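Local coordinates for protein molybdopterin synthase sulfur carrier subunit (PDB 5MPO) that carries sulfur for molybdenum cofactor synthesis, donating it from a thiocarboxylated C-terminus as molybdopterin synthase turns precursor Z into molybdopterin, at residues F75-Q79 against E80-L84. Sequence-based numbering, arbitrary orientation.
Sequences FAVRQ and EYVEL
Strands 74-77 and 80-82 form a beta hairpin with a two-residue loop, a type I' turn from Val77 to Glu80 with Arg78 and Gln79 at its corners. Phe75 and Val82 form an antiparallel hydrogen-bonded pair: Phe75 N donates to Val82 O (3.1 Å), and Val82 N returns a bond to Phe75 O (2.7 Å). Nearer the turn, Val77 N reaches Glu80 O at 2.9 Å, but the return bond from Glu80 N to Val77 O is bent, its donor well above the carbonyl plane. Between them, Ala76 faces Tyr81 as a non-hydrogen-bonded pair, and Tyr81 CA lies 3.2 Å from Phe75 O in a CA-H...O contact. On the face shared by Phe75, Val77 and Val82, CG2 of each valine, anti to the carbonyl carbon (chi1 172°), is the methyl turned to the other, 3.9 Å from Val77 CG2 to Val82 CG2. The Phe75 ring leads away to pack on Leu55, Trp56 and Ile59 of helix 52-62. On the Ala76 face, Tyr81 OH hydrogen-bonds to the backbone of another protein's chain; near the turn, the bent Glu80 chain carries OE1 to a salt bridge with a basic side chain of that protein. Within this chain, strand 80-82 is outermost in the mixed sheet of the ubiquitin-like beta-grasp fold of MoaD proteins.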
ATOM      1  N   PHE B  75      28.862 -13.985  -3.711  1.00 55.04           N
ATOM      2  CA  PHE B  75      29.706 -13.032  -3.033  1.00 58.58           C
ATOM      3  C   PHE B  75      29.206 -11.592  -3.154  1.00 61.65           C
ATOM      4  O   PHE B  75      28.669 -11.178  -4.213  1.00 54.28           O
ATOM      5  CB  PHE B  75      31.113 -13.028  -3.644  1.00 57.12           C
ATOM      6  CG  PHE B  75      32.011 -14.131  -3.176  1.00 49.05           C
ATOM      7  CD1 PHE B  75      32.039 -14.535  -1.844  1.00 55.91           C
ATOM      8  CD2 PHE B  75      32.912 -14.714  -4.075  1.00 53.10           C
ATOM      9  CE1 PHE B  75      32.900 -15.548  -1.431  1.00 60.39           C
ATOM     10  CE2 PHE B  75      33.779 -15.726  -3.671  1.00 53.89           C
ATOM     11  CZ  PHE B  75      33.765 -16.141  -2.352  1.00 60.56           C
ATOM     12  N   ALA B  76      29.474 -10.818  -2.093  1.00 51.33           N
ATOM     13  CA  ALA B  76      29.643  -9.373  -2.224  1.00 47.03           C
ATOM     14  C   ALA B  76      31.125  -9.015  -1.960  1.00 48.38           C
ATOM     15  O   ALA B  76      31.672  -9.371  -0.912  1.00 49.07           O
ATOM     16  CB  ALA B  76      28.727  -8.622  -1.249  1.00 47.29           C
ATOM     17  N   VAL B  77      31.740  -8.303  -2.905  1.00 51.13           N
ATOM     18  CA  VAL B  77      33.110  -7.823  -2.809  1.00 53.59           C
ATOM     19  C   VAL B  77      33.008  -6.327  -2.809  1.00 52.23           C
ATOM     20  O   VAL B  77      32.512  -5.734  -3.768  1.00 52.60           O
ATOM     21  CB  VAL B  77      33.964  -8.252  -4.046  1.00 56.88           C
ATOM     22  CG1 VAL B  77      35.361  -7.588  -4.037  1.00 51.26           C
ATOM     23  CG2 VAL B  77      34.051  -9.765  -4.116  1.00 57.58           C
ATOM     24  N   ARG B  78      33.500  -5.706  -1.754  1.00 51.23           N
ATOM     25  CA  ARG B  78      33.357  -4.266  -1.566  1.00 52.85           C
ATOM     26  C   ARG B  78      31.885  -3.893  -1.738  1.00 52.16           C
ATOM     27  O   ARG B  78      31.568  -2.941  -2.415  1.00 52.79           O
ATOM     28  CB  ARG B  78      34.262  -3.475  -2.538  1.00 51.91           C
ATOM     29  CG  ARG B  78      35.781  -3.543  -2.262  1.00 56.08           C
ATOM     30  CD  ARG B  78      36.581  -2.677  -3.214  1.00 50.94           C
ATOM     31  NE  ARG B  78      36.510  -3.162  -4.603  1.00 54.13           N
ATOM     32  CZ  ARG B  78      37.324  -4.065  -5.169  1.00 56.14           C
ATOM     33  NH1 ARG B  78      38.324  -4.657  -4.500  1.00 57.69           N
ATOM     34  NH2 ARG B  78      37.128  -4.405  -6.433  1.00 50.70           N
ATOM     35  N   GLN B  79      30.998  -4.714  -1.180  1.00 55.87           N
ATOM     36  CA  GLN B  79      29.555  -4.459  -1.173  1.00 54.51           C
ATOM     37  C   GLN B  79      28.901  -4.489  -2.549  1.00 52.74           C
ATOM     38  O   GLN B  79      27.909  -3.833  -2.763  1.00 53.00           O
ATOM     39  CB  GLN B  79      29.244  -3.098  -0.543  1.00 50.37           C
ATOM     40  CG  GLN B  79      29.684  -2.900   0.892  1.00 52.87           C
ATOM     41  CD  GLN B  79      29.247  -1.509   1.398  1.00 60.10           C
ATOM     42  OE1 GLN B  79      28.316  -0.865   0.866  1.00 80.94           O
ATOM     43  NE2 GLN B  79      29.907  -1.048   2.408  1.00 56.20           N
ATOM     44  N   GLU B  80      29.461  -5.207  -3.495  1.00 53.54           N
ATOM     45  CA  GLU B  80      28.781  -5.380  -4.785  1.00 53.47           C
ATOM     46  C   GLU B  80      28.806  -6.865  -5.077  1.00 52.86           C
ATOM     47  O   GLU B  80      29.830  -7.532  -4.883  1.00 57.13           O
ATOM     48  CB  GLU B  80      29.450  -4.612  -5.932  1.00 51.26           C
ATOM     49  CG  GLU B  80      29.511  -3.076  -5.736  1.00 67.97           C
ATOM     50  CD  GLU B  80      28.146  -2.320  -5.798  1.00 67.30           C
ATOM     51  OE1 GLU B  80      27.217  -2.770  -6.467  1.00 61.22           O
ATOM     52  OE2 GLU B  80      27.998  -1.242  -5.191  1.00 66.20           O
ATOM     53  N   TYR B  81      27.686  -7.359  -5.569  1.00 49.19           N
ATOM     54  CA  TYR B  81      27.507  -8.747  -5.877  1.00 49.98           C
ATOM     55  C   TYR B  81      28.453  -9.248  -6.966  1.00 51.23           C
ATOM     56  O   TYR B  81      28.771  -8.546  -7.911  1.00 52.06           O
ATOM     57  CB  TYR B  81      26.034  -9.019  -6.271  1.00 53.64           C
ATOM     58  CG  TYR B  81      25.060  -8.948  -5.110  1.00 48.47           C
ATOM     59  CD1 TYR B  81      25.145  -9.850  -4.060  1.00 48.46           C
ATOM     60  CD2 TYR B  81      24.078  -7.954  -5.054  1.00 46.76           C
ATOM     61  CE1 TYR B  81      24.267  -9.795  -2.988  1.00 49.87           C
ATOM     62  CE2 TYR B  81      23.183  -7.895  -3.989  1.00 46.32           C
ATOM     63  CZ  TYR B  81      23.286  -8.821  -2.963  1.00 46.37           C
ATOM     64  OH  TYR B  81      22.456  -8.762  -1.888  1.00 42.42           O
ATOM     65  N   VAL B  82      28.920 -10.460  -6.760  1.00 58.08           N
ATOM     66  CA  VAL B  82      29.834 -11.114  -7.649  1.00 58.91           C
ATOM     67  C   VAL B  82      29.465 -12.575  -7.671  1.00 68.67           C
ATOM     68  O   VAL B  82      29.363 -13.208  -6.647  1.00 63.05           O
ATOM     69  CB  VAL B  82      31.264 -10.974  -7.157  1.00 57.52           C
ATOM     70  CG1 VAL B  82      32.191 -11.827  -7.975  1.00 65.07           C
ATOM     71  CG2 VAL B  82      31.697  -9.546  -7.256  1.00 55.88           C
ATOM     72  N   GLU B  83      29.273 -13.098  -8.865  1.00 70.25           N
ATOM     73  CA  GLU B  83      28.920 -14.480  -9.042  1.00 71.94           C
ATOM     74  C   GLU B  83      30.183 -15.304  -9.074  1.00 75.93           C
ATOM     75  O   GLU B  83      31.175 -14.885  -9.619  1.00 77.77           O
ATOM     76  CB  GLU B  83      28.166 -14.636 -10.345  1.00 68.01           C
ATOM     77  N   LEU B  84      30.146 -16.482  -8.487  1.00 75.90           N
ATOM     78  CA  LEU B  84      31.310 -17.342  -8.435  1.00 74.72           C
ATOM     79  C   LEU B  84      31.781 -17.965  -9.752  1.00 77.40           C
ATOM     80  O   LEU B  84      31.528 -19.119  -9.990  1.00 86.83           O
ATOM     81  CB  LEU B  84      31.072 -18.440  -7.406  1.00 20.00           C
TER